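Local structure of probable glutathione S-transferase (Bordetella bronchiseptica RB50, 3H1N) at residues Tyr26-Pro31 with Arg234-Gly239; Thr69-Pro74 with Gly81-Gln86; Val128-Ala133 with Ile242-Pro247; Tyr163-Leu168 with Arg209-Met214. The protein probably catalyses the conjugation of glutathione to electrophilic substrates, as a dimeric member of the glutathione S-transferase family. All coordinates share one frame; numbering follows the deposited sequence. Where two conformers were deposited one is given.

Overall arrangement
The four contacts sample both domains expected of a glutathione S-transferase and the C-terminal tail that packs against both. Contact 2 lies in the thioredoxin-like N-terminal domain. Contact 1 brings the tail to that domain, contact 3 ties a later part of the tail to the helical domain, and contact 4 joins two helices there. Contact 1 touches contact 2 through Trp27 NE1 and Pro74 CG (3.6 Å), and contact 3 through Phe238 CE1 and Phe243 CD2 (3.7 Å). Contact 4 stands apart, about 10 Å from contact 3 at the nearest atoms. Contacts 2, 3 and 4 also reach the second subunit. In relatives, glutathione binds near residues equivalent to 26-31 and the turn into helix 87-97.

Contact 1: residues Tyr26-Pro31 with Arg234-Gly239; sequences YWDGIP and RRLPFG
Pro31 and Leu236 carry this contact, and much of it is ring against backbone. Here the loop after the first strand of the thioredoxin-like domain meets the C-terminal tail. The Pro31 ring sits on two successive carbonyl groups of the tail. Its CG is 3.0 Å from Leu236 O, and its CD is 3.3 Å from Pro237 O. These are close C-H to oxygen approaches. On one side Pro31 CG also meets the Phe238 ring obliquely, at 4.1 Å from CD1. The Leu236 side chain reaches the other way. Its CD1 is anti to CA (chi2 -176°), and this extension lays the methyl against the Gly29 peptide, 3.5 Å from Gly29 N. Asp28 OD1 borders the same methyl.

A water adds a polar bridge. It donates to Gly29 O and to Pro237 O, at 2.7 Å from each, so two backbone acceptors share one donor molecule. Gly29 has a positive phi (101°), which suits glycine. Its N-H makes a weak bond back to Asp28 OD1.

Segment 26-31 leads from strand 22-25 toward helix 34-43, with Tyr26 OH bonded to Arg33 N. Segment 234-239 follows helix 224-230, and Phe238 rests against His190 and His197 of helix 183-198.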
# COMPACT_ATOMS: atom_id res chain seq x y z
N TYR B 26 -17.51 -5.19 2.29
CA TYR B 26 -17.17 -3.80 2.00
C TYR B 26 -18.40 -2.90 2.06
O TYR B 26 -19.51 -3.35 1.77
CB TYR B 26 -16.47 -3.64 0.62
CG TYR B 26 -15.93 -2.24 0.45
CD1 TYR B 26 -14.86 -1.80 1.23
CD2 TYR B 26 -16.53 -1.33 -0.43
CE1 TYR B 26 -14.38 -0.50 1.13
CE2 TYR B 26 -16.05 -0.01 -0.54
CZ TYR B 26 -14.97 0.39 0.25
OH TYR B 26 -14.46 1.66 0.17
N TRP B 27 -18.18 -1.62 2.42
CA TRP B 27 -19.25 -0.61 2.50
C TRP B 27 -20.18 -0.66 1.29
O TRP B 27 -19.72 -0.78 0.16
CB TRP B 27 -18.66 0.81 2.62
CG TRP B 27 -17.69 0.94 3.76
CD1 TRP B 27 -16.33 1.07 3.68
CD2 TRP B 27 -18.01 0.95 5.16
NE1 TRP B 27 -15.78 1.15 4.95
CE2 TRP B 27 -16.80 1.07 5.87
CE3 TRP B 27 -19.21 0.85 5.87
CZ2 TRP B 27 -16.75 1.11 7.27
CZ3 TRP B 27 -19.17 0.89 7.26
CH2 TRP B 27 -17.94 1.02 7.94
N ASP B 28 -21.48 -0.56 1.55
CA ASP B 28 -22.48 -0.40 0.49
C ASP B 28 -22.50 1.08 0.10
O ASP B 28 -21.98 1.91 0.83
CB ASP B 28 -23.86 -0.84 1.01
CG ASP B 28 -24.89 -1.09 -0.11
OD1 ASP B 28 -24.57 -0.93 -1.31
OD2 ASP B 28 -26.03 -1.45 0.22
N GLY B 29 -23.09 1.40 -1.05
CA GLY B 29 -23.33 2.80 -1.42
C GLY B 29 -22.37 3.44 -2.42
O GLY B 29 -22.79 4.27 -3.23
N ILE B 30 -21.09 3.07 -2.33
CA ILE B 30 -20.02 3.60 -3.18
C ILE B 30 -19.24 2.41 -3.78
O ILE B 30 -19.21 1.34 -3.15
CB ILE B 30 -19.05 4.50 -2.36
CG1 ILE B 30 -18.44 3.71 -1.19
CG2 ILE B 30 -19.77 5.75 -1.86
CD1 ILE B 30 -17.18 4.32 -0.53
N PRO B 31 -18.62 2.57 -4.97
CA PRO B 31 -17.77 1.48 -5.46
C PRO B 31 -16.56 1.33 -4.53
O PRO B 31 -16.24 0.21 -4.11
CB PRO B 31 -17.35 1.94 -6.86
CG PRO B 31 -18.41 2.93 -7.27
CD PRO B 31 -18.80 3.62 -6.00
N ARG B 234 -25.25 -4.49 -9.77
CA ARG B 234 -24.13 -4.72 -8.85
C ARG B 234 -23.01 -3.69 -8.98
O ARG B 234 -22.17 -3.55 -8.07
CB ARG B 234 -23.58 -6.14 -9.02
CG ARG B 234 -24.61 -7.24 -8.78
CD ARG B 234 -23.94 -8.62 -8.68
NE ARG B 234 -23.16 -8.98 -9.88
CZ ARG B 234 -23.69 -9.21 -11.08
NH1 ARG B 234 -24.99 -9.13 -11.27
NH2 ARG B 234 -22.90 -9.53 -12.09
N ARG B 235 -22.96 -3.02 -10.13
CA ARG B 235 -21.99 -1.97 -10.39
C ARG B 235 -22.56 -0.62 -9.93
O ARG B 235 -23.40 -0.04 -10.61
CB ARG B 235 -21.64 -1.93 -11.88
CG ARG B 235 -20.54 -0.95 -12.26
CD ARG B 235 -20.80 -0.36 -13.63
NE ARG B 235 -19.63 0.35 -14.15
CZ ARG B 235 -19.57 0.87 -15.37
NH1 ARG B 235 -20.61 0.77 -16.20
NH2 ARG B 235 -18.47 1.49 -15.78
N LEU B 236 -22.09 -0.13 -8.78
CA LEU B 236 -22.56 1.15 -8.25
C LEU B 236 -21.84 2.30 -8.95
O LEU B 236 -20.63 2.22 -9.18
CB LEU B 236 -22.32 1.21 -6.74
CG LEU B 236 -23.07 0.19 -5.88
CD1 LEU B 236 -22.82 0.43 -4.39
CD2 LEU B 236 -24.55 0.24 -6.16
N PRO B 237 -22.56 3.40 -9.26
CA PRO B 237 -21.88 4.56 -9.84
C PRO B 237 -21.03 5.29 -8.79
O PRO B 237 -21.26 5.11 -7.58
CB PRO B 237 -23.03 5.44 -10.31
CG PRO B 237 -24.14 5.14 -9.35
CD PRO B 237 -23.98 3.69 -8.95
N PHE B 238 -20.07 6.08 -9.24
CA PHE B 238 -19.30 6.93 -8.32
C PHE B 238 -20.25 7.95 -7.72
O PHE B 238 -21.27 8.31 -8.33
CB PHE B 238 -18.16 7.65 -9.05
CG PHE B 238 -17.20 6.72 -9.75
CD1 PHE B 238 -16.28 5.97 -9.03
CD2 PHE B 238 -17.20 6.62 -11.14
CE1 PHE B 238 -15.37 5.11 -9.68
CE2 PHE B 238 -16.30 5.77 -11.81
CZ PHE B 238 -15.39 5.01 -11.07
N GLY B 239 -19.94 8.41 -6.52
CA GLY B 239 -20.74 9.41 -5.84
C GLY B 239 -19.88 10.09 -4.80
O GLY B 239 -19.00 10.88 -5.13
O HOH W 1 -23.26 4.81 -5.84

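Contact 2: residues Thr69-Pro74 with Gly81-Gln86; sequences TPPFAP and GMTIAQ
Thr83 and Thr69 meet where a proline-rich loop runs beside strand 82-85, an edge strand of the thioredoxin-like sheet. The two segments run in parallel, with Thr69 facing Thr83 and Pro71 facing Ala85. Three waters bridge the two segments.

Thr83 has the most surface buried here. Its CB and CG2 turn to the loop. CG2 is anti to the backbone N, which places the methyl near Pro71 CG (4.2 Å) and Thr69 O. The Thr69 side chain slides past it in the opposite direction. Thr69 OG1 stands 3.3 Å from Thr83 O. One water donates to both Thr69 O and Thr83 O. A second water accepts from Thr83 N and is hydrogen-bonded to Thr69 OG1. Two waters thus bridge the Thr83 backbone to Thr69.

Pro71 and Ala85 form the dry part. Tyr76 of strand 76-79 also packs on Pro71, Thr83 and Ala85. The second subunit adds Trp110 against Thr69, and its Gln113 bonds to Ala85 N.

Gln86 follows at the N-cap position of helix 87-97. A third water accepts from Gln86 N and donates to Ala73 O. At the apolar centre, Pro71 CB touches Ala85 CB at 3.6 Å.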
# COMPACT_ATOMS: atom_id res chain seq x y z
N THR B 69 -7.06 -13.07 12.75
CA THR B 69 -6.43 -12.13 11.81
C THR B 69 -7.40 -10.97 11.52
O THR B 69 -8.04 -10.92 10.46
CB THR B 69 -6.00 -12.81 10.49
OG1 THR B 69 -7.12 -13.47 9.91
CG2 THR B 69 -4.89 -13.85 10.73
N PRO B 70 -7.53 -10.04 12.48
CA PRO B 70 -8.49 -8.95 12.31
C PRO B 70 -8.10 -7.99 11.19
O PRO B 70 -6.92 -7.65 11.09
CB PRO B 70 -8.43 -8.21 13.65
CG PRO B 70 -7.08 -8.55 14.21
CD PRO B 70 -6.79 -9.94 13.76
N PRO B 71 -9.08 -7.57 10.36
CA PRO B 71 -8.87 -6.50 9.41
C PRO B 71 -8.75 -5.17 10.13
O PRO B 71 -9.45 -4.95 11.12
CB PRO B 71 -10.15 -6.49 8.56
CG PRO B 71 -11.04 -7.54 9.10
CD PRO B 71 -10.48 -8.01 10.40
N PHE B 72 -7.90 -4.29 9.63
CA PHE B 72 -7.85 -2.91 10.13
C PHE B 72 -9.11 -2.16 9.68
O PHE B 72 -9.71 -1.38 10.45
CB PHE B 72 -6.61 -2.19 9.61
CG PHE B 72 -6.46 -0.78 10.13
CD1 PHE B 72 -6.12 -0.54 11.46
CD2 PHE B 72 -6.62 0.30 9.27
CE1 PHE B 72 -5.96 0.77 11.95
CE2 PHE B 72 -6.46 1.62 9.76
CZ PHE B 72 -6.11 1.84 11.10
N ALA B 73 -9.52 -2.41 8.45
CA ALA B 73 -10.67 -1.73 7.85
C ALA B 73 -11.13 -2.54 6.67
O ALA B 73 -10.38 -3.39 6.18
CB ALA B 73 -10.27 -0.33 7.39
N PRO B 74 -12.36 -2.29 6.19
CA PRO B 74 -12.83 -2.88 4.94
C PRO B 74 -12.03 -2.34 3.76
O PRO B 74 -11.52 -1.22 3.83
CB PRO B 74 -14.28 -2.38 4.85
CG PRO B 74 -14.69 -2.07 6.23
CD PRO B 74 -13.43 -1.53 6.87
N GLY B 81 -11.17 -20.39 4.98
CA GLY B 81 -10.76 -20.38 6.37
C GLY B 81 -9.97 -19.16 6.81
O GLY B 81 -9.61 -19.04 7.97
N MSE B 82 -9.71 -18.25 5.89
CA MSE B 82 -8.91 -17.06 6.17
C MSE B 82 -9.77 -15.81 6.13
O MSE B 82 -10.76 -15.74 5.41
CB MSE B 82 -7.79 -16.94 5.13
CG MSE B 82 -6.76 -18.09 5.19
SE MSE B 82 -5.61 -18.11 3.62
CE MSE B 82 -6.93 -18.60 2.25
N THR B 83 -9.38 -14.81 6.92
CA THR B 83 -9.92 -13.47 6.79
C THR B 83 -8.82 -12.59 6.26
O THR B 83 -7.84 -12.33 6.94
CB THR B 83 -10.43 -12.94 8.15
OG1 THR B 83 -11.36 -13.87 8.70
CG2 THR B 83 -11.11 -11.56 7.96
N ILE B 84 -8.96 -12.13 5.03
CA ILE B 84 -7.88 -11.45 4.33
C ILE B 84 -8.27 -9.99 4.11
O ILE B 84 -9.31 -9.71 3.49
CB ILE B 84 -7.58 -12.14 2.94
CG1 ILE B 84 -7.28 -13.63 3.12
CG2 ILE B 84 -6.43 -11.41 2.19
CD1 ILE B 84 -7.35 -14.45 1.82
N ALA B 85 -7.45 -9.07 4.60
CA ALA B 85 -7.72 -7.64 4.43
C ALA B 85 -6.58 -6.94 3.68
O ALA B 85 -5.53 -7.54 3.45
CB ALA B 85 -7.97 -6.98 5.79
N GLN B 86 -6.79 -5.65 3.38
CA GLN B 86 -5.96 -4.85 2.45
C GLN B 86 -6.23 -5.26 0.99
O GLN B 86 -6.01 -6.42 0.60
CB GLN B 86 -4.46 -4.89 2.80
CG GLN B 86 -4.06 -4.15 4.11
CD GLN B 86 -3.92 -2.63 3.91
OE1 GLN B 86 -4.09 -2.14 2.80
NE2 GLN B 86 -3.59 -1.91 4.97
O HOH W 2 -8.13 -9.62 8.05
O HOH W 3 -6.54 -15.52 8.01
O HOH W 4 -8.71 -3.72 3.93

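Contact 3: residues Val128-Ala133 with Ile242-Pro247; sequences VHHPVA and IFRHYP
His129 and Arg244 stack across this buried contact, and His129 also makes its one direct hydrogen bond. Here the C-terminal tail packs on the helical domain. His129 NE2 donates to Ile242 O at 2.8 Å, nearly straight (168°). The oxygen lies in the imidazole plane, while the donor comes from above the carbonyl plane. The bond fixes the rotation of the ring. The His129 chi1 of 51° sets CG between the backbone N and the carbonyl carbon, and so swings the ring out to this oxygen.

Stacking comes next. The Arg244 guanidinium lies almost parallel to the His129 ring, with planes 20° apart. Arg244 CD makes a CH-pi contact over the same ring, 3.7 Å from its centroid. The edge of Tyr246 is turned toward the His129 face in an offset edge-to-face pair. Its CE2 is 3.7 Å from His129 CB.

His130 reaches the guanidinium differently. Its ring stands steeply to that plane, and the NE2 edge meets the guanidinium face, 3.5 Å from Arg244 NH1. Its ND1 donates to Ala133 O, which holds the ring in place.

Further bonds fix the Arg244 end. NH1 donates in plane to Tyr246 OH at 3.0 Å, and NE bonds to Gly241 O. Both histidines meet the same guanidinium face, and this nearby positive charge would probably disfavour their protonation.

Segment 128-133 links helix 105-127 to helix 142-167. The tail 242-247 packs beside it, with Ile242 and Phe243 packing on helix 105-127 and Tyr138 stacking on Tyr246. Pro131 reaches the second subunit.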
# COMPACT_ATOMS: atom_id res chain seq x y z
N VAL B 128 -7.26 14.17 -2.20
CA VAL B 128 -7.38 15.49 -2.83
C VAL B 128 -8.54 16.29 -2.18
O VAL B 128 -8.43 17.50 -2.01
CB VAL B 128 -7.55 15.39 -4.38
CG1 VAL B 128 -9.00 15.12 -4.77
CG2 VAL B 128 -7.07 16.67 -5.04
N HIS B 129 -9.62 15.59 -1.83
CA HIS B 129 -10.80 16.23 -1.21
C HIS B 129 -10.88 16.04 0.29
O HIS B 129 -11.69 16.70 0.95
CB HIS B 129 -12.12 15.82 -1.89
CG HIS B 129 -12.31 14.34 -2.05
ND1 HIS B 129 -12.61 13.51 -0.99
CD2 HIS B 129 -12.29 13.55 -3.15
CE1 HIS B 129 -12.74 12.27 -1.43
NE2 HIS B 129 -12.55 12.27 -2.74
N HIS B 130 -10.03 15.16 0.84
CA HIS B 130 -9.87 15.02 2.28
C HIS B 130 -8.41 15.14 2.70
O HIS B 130 -7.83 14.20 3.27
CB HIS B 130 -10.48 13.70 2.78
CG HIS B 130 -11.98 13.70 2.75
ND1 HIS B 130 -12.75 13.72 3.88
CD2 HIS B 130 -12.83 13.71 1.70
CE1 HIS B 130 -14.03 13.74 3.53
NE2 HIS B 130 -14.11 13.73 2.21
N PRO B 131 -7.79 16.30 2.42
CA PRO B 131 -6.36 16.48 2.68
C PRO B 131 -6.02 16.64 4.15
O PRO B 131 -4.85 16.42 4.54
CB PRO B 131 -6.03 17.76 1.92
CG PRO B 131 -7.34 18.53 1.90
CD PRO B 131 -8.38 17.46 1.73
N VAL B 132 -7.00 17.04 4.97
CA VAL B 132 -6.77 17.25 6.40
C VAL B 132 -7.11 15.97 7.19
O VAL B 132 -6.31 15.52 8.02
CB VAL B 132 -7.57 18.47 6.96
CG1 VAL B 132 -7.40 18.61 8.48
CG2 VAL B 132 -7.18 19.78 6.24
N ALA B 133 -8.28 15.40 6.91
CA ALA B 133 -8.78 14.27 7.69
C ALA B 133 -9.85 13.51 6.94
O ALA B 133 -10.83 14.10 6.45
CB ALA B 133 -9.32 14.76 9.02
N ILE B 242 -14.39 7.49 -2.98
CA ILE B 242 -13.00 7.87 -3.26
C ILE B 242 -12.93 8.89 -4.40
O ILE B 242 -12.31 9.94 -4.25
CB ILE B 242 -12.16 6.62 -3.62
CG1 ILE B 242 -11.97 5.75 -2.37
CG2 ILE B 242 -10.79 7.00 -4.24
CD1 ILE B 242 -11.34 4.43 -2.66
N PHE B 243 -13.57 8.56 -5.53
CA PHE B 243 -13.56 9.38 -6.75
C PHE B 243 -14.79 10.29 -6.78
O PHE B 243 -15.92 9.83 -6.97
CB PHE B 243 -13.48 8.49 -8.00
CG PHE B 243 -12.27 7.57 -8.02
CD1 PHE B 243 -11.02 8.05 -8.38
CD2 PHE B 243 -12.40 6.21 -7.68
CE1 PHE B 243 -9.90 7.22 -8.41
CE2 PHE B 243 -11.28 5.36 -7.70
CZ PHE B 243 -10.02 5.87 -8.06
N ARG B 244 -14.57 11.58 -6.54
CA ARG B 244 -15.66 12.54 -6.39
C ARG B 244 -15.50 13.66 -7.39
O ARG B 244 -14.43 14.26 -7.50
CB ARG B 244 -15.71 13.13 -4.98
CG ARG B 244 -15.95 12.12 -3.85
CD ARG B 244 -16.14 12.86 -2.53
NE ARG B 244 -16.27 11.96 -1.39
CZ ARG B 244 -16.62 12.36 -0.16
NH1 ARG B 244 -16.93 13.62 0.08
NH2 ARG B 244 -16.69 11.47 0.83
N HIS B 245 -16.58 13.96 -8.10
CA HIS B 245 -16.55 15.07 -9.04
C HIS B 245 -16.88 16.41 -8.37
O HIS B 245 -18.04 16.71 -8.11
CB HIS B 245 -17.48 14.81 -10.23
CG HIS B 245 -17.57 15.97 -11.18
ND1 HIS B 245 -16.45 16.62 -11.65
CD2 HIS B 245 -18.63 16.60 -11.72
CE1 HIS B 245 -16.82 17.61 -12.45
NE2 HIS B 245 -18.14 17.61 -12.52
N TYR B 246 -15.84 17.20 -8.11
CA TYR B 246 -15.98 18.56 -7.62
C TYR B 246 -15.42 19.50 -8.69
O TYR B 246 -14.22 19.51 -8.93
CB TYR B 246 -15.18 18.73 -6.32
CG TYR B 246 -15.75 17.97 -5.14
CD1 TYR B 246 -17.07 18.18 -4.71
CD2 TYR B 246 -14.96 17.05 -4.43
CE1 TYR B 246 -17.59 17.48 -3.62
CE2 TYR B 246 -15.47 16.36 -3.33
CZ TYR B 246 -16.78 16.58 -2.93
OH TYR B 246 -17.29 15.90 -1.84
N PRO B 247 -16.29 20.26 -9.37
CA PRO B 247 -15.80 21.15 -10.44
C PRO B 247 -14.65 22.07 -9.97
O PRO B 247 -13.70 22.31 -10.73
CB PRO B 247 -17.04 21.97 -10.81
CG PRO B 247 -18.19 21.05 -10.49
CD PRO B 247 -17.75 20.32 -9.23

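Contact 4: residues Tyr163-Leu168 with Arg209-Met214; sequences YFEQAL and RYPRLM
Glu165 and Leu213 mark the closest backbone approach, CA to CA 5.3 Å, where the last turns of helix 142-167 meet the first turn of helix 211-221. This is helix-to-helix packing within the all-helical C-terminal domain. Glu165 is the main link. Its carboxylate accepts two N-H groups from that first turn. OE2 takes Arg212 N at 2.8 Å through its syn lone pair, and OE1 takes Leu213 N at 2.8 Å, also on the syn side. Each oxygen thus receives one N-H at the start of the helix, two and three residues after Tyr210 at the N-cap. CG is anti to the backbone N (chi1 -173°) and the chain then bends at chi2, which curls the carboxylate onto the helix end. The helix dipole would probably favour its negative charge. Pro211 CD and Tyr210 CB crowd the same oxygens.

Arg212 returns the grip. It turns back at chi3, and both NE (3.0 Å) and NH2 (3.1 Å) donate to the backbone Glu165 O, which lies in the guanidinium plane. The carboxylate lies over a face of the guanidinium. OE2 is 3.8 Å from Arg212 NE, a long salt bridge of charges alone.

Apolar contacts add to this. Leu168 CD1 rests 3.6 Å from Leu213 CA, and Leu213 CD1 touches Phe164 CB.

Leu213 and Phe164 both continue onto Leu188 of helix 183-198, and Phe164 also packs on helix 105-127. Tyr210 lies along helix 142-167, while Tyr163 faces the second subunit and bonds to its Pro70.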
# COMPACT_ATOMS: atom_id res chain seq x y z
N TYR B 163 3.74 6.62 -16.02
CA TYR B 163 4.29 5.37 -15.49
C TYR B 163 3.55 4.16 -16.06
O TYR B 163 4.19 3.25 -16.59
CB TYR B 163 4.31 5.36 -13.96
CG TYR B 163 4.81 4.05 -13.41
CD1 TYR B 163 6.18 3.74 -13.43
CD2 TYR B 163 3.92 3.10 -12.89
CE1 TYR B 163 6.65 2.52 -12.95
CE2 TYR B 163 4.39 1.89 -12.39
CZ TYR B 163 5.75 1.61 -12.41
OH TYR B 163 6.20 0.41 -11.94
N PHE B 164 2.22 4.19 -16.02
CA PHE B 164 1.45 3.09 -16.58
C PHE B 164 1.61 2.96 -18.09
O PHE B 164 1.69 1.84 -18.60
CB PHE B 164 -0.01 3.10 -16.11
CG PHE B 164 -0.12 2.94 -14.61
CD1 PHE B 164 0.41 1.81 -13.99
CD2 PHE B 164 -0.71 3.93 -13.83
CE1 PHE B 164 0.36 1.67 -12.58
CE2 PHE B 164 -0.78 3.79 -12.42
CZ PHE B 164 -0.25 2.66 -11.81
N GLU B 165 1.73 4.09 -18.77
CA GLU B 165 2.01 4.08 -20.20
C GLU B 165 3.31 3.33 -20.54
O GLU B 165 3.37 2.59 -21.53
CB GLU B 165 2.06 5.51 -20.76
CG GLU B 165 2.20 5.58 -22.30
CD GLU B 165 0.94 5.13 -23.04
OE1 GLU B 165 -0.09 4.92 -22.39
OE2 GLU B 165 0.98 4.99 -24.29
N GLN B 166 4.33 3.52 -19.72
CA GLN B 166 5.62 2.85 -19.90
C GLN B 166 5.58 1.38 -19.49
O GLN B 166 6.15 0.54 -20.17
CB GLN B 166 6.77 3.58 -19.18
CG GLN B 166 6.97 5.05 -19.63
CD GLN B 166 6.82 5.26 -21.15
OE1 GLN B 166 5.88 5.91 -21.61
NE2 GLN B 166 7.75 4.71 -21.92
N ALA B 167 4.87 1.09 -18.40
CA ALA B 167 4.68 -0.29 -17.93
C ALA B 167 4.01 -1.16 -19.00
O ALA B 167 4.28 -2.36 -19.08
CB ALA B 167 3.84 -0.29 -16.65
N LEU B 168 3.16 -0.53 -19.81
CA LEU B 168 2.47 -1.18 -20.94
C LEU B 168 3.29 -1.28 -22.23
O LEU B 168 2.79 -1.80 -23.23
CB LEU B 168 1.16 -0.44 -21.25
CG LEU B 168 0.05 -0.59 -20.20
CD1 LEU B 168 -1.03 0.48 -20.37
CD2 LEU B 168 -0.54 -1.99 -20.26
N ARG B 209 -1.99 11.79 -24.43
CA ARG B 209 -0.60 11.47 -24.13
C ARG B 209 -0.35 9.98 -23.96
O ARG B 209 0.78 9.51 -24.11
CB ARG B 209 -0.14 12.15 -22.84
CG ARG B 209 -0.33 13.66 -22.74
CD ARG B 209 0.15 14.09 -21.35
NE ARG B 209 0.12 15.54 -21.17
CZ ARG B 209 0.58 16.17 -20.09
NH1 ARG B 209 1.11 15.48 -19.08
NH2 ARG B 209 0.51 17.49 -20.01
N TYR B 210 -1.40 9.25 -23.59
CA TYR B 210 -1.25 7.87 -23.11
C TYR B 210 -2.08 6.85 -23.92
O TYR B 210 -2.98 6.20 -23.36
CB TYR B 210 -1.60 7.78 -21.62
CG TYR B 210 -1.02 8.93 -20.79
CD1 TYR B 210 0.35 9.04 -20.58
CD2 TYR B 210 -1.85 9.92 -20.25
CE1 TYR B 210 0.88 10.10 -19.86
CE2 TYR B 210 -1.32 10.99 -19.50
CZ TYR B 210 0.05 11.07 -19.32
OH TYR B 210 0.59 12.10 -18.59
N PRO B 211 -1.76 6.67 -25.22
CA PRO B 211 -2.56 5.78 -26.09
C PRO B 211 -2.59 4.31 -25.61
O PRO B 211 -3.63 3.67 -25.72
CB PRO B 211 -1.86 5.91 -27.45
CG PRO B 211 -0.45 6.28 -27.10
CD PRO B 211 -0.59 7.21 -25.93
N ARG B 212 -1.48 3.79 -25.08
CA ARG B 212 -1.48 2.40 -24.59
C ARG B 212 -2.38 2.24 -23.36
O ARG B 212 -3.16 1.29 -23.28
CB ARG B 212 -0.07 1.88 -24.29
CG ARG B 212 0.86 1.81 -25.51
CD ARG B 212 2.13 1.02 -25.20
NE ARG B 212 3.06 1.82 -24.41
CZ ARG B 212 3.99 2.62 -24.93
NH1 ARG B 212 4.12 2.74 -26.25
NH2 ARG B 212 4.80 3.31 -24.14
N LEU B 213 -2.28 3.20 -22.44
CA LEU B 213 -3.15 3.23 -21.26
C LEU B 213 -4.63 3.31 -21.63
O LEU B 213 -5.45 2.61 -21.05
CB LEU B 213 -2.78 4.41 -20.34
CG LEU B 213 -3.62 4.65 -19.09
CD1 LEU B 213 -3.56 3.45 -18.14
CD2 LEU B 213 -3.14 5.90 -18.36
N MSE B 214 -4.97 4.17 -22.57
CA MSE B 214 -6.35 4.31 -22.99
C MSE B 214 -6.83 3.10 -23.79
O MSE B 214 -8.00 2.70 -23.71
CB MSE B 214 -6.56 5.64 -23.73
CG MSE B 214 -6.19 6.88 -22.87
SE MSE B 214 -6.88 6.87 -21.01
CE MSE B 214 -8.76 7.03 -21.49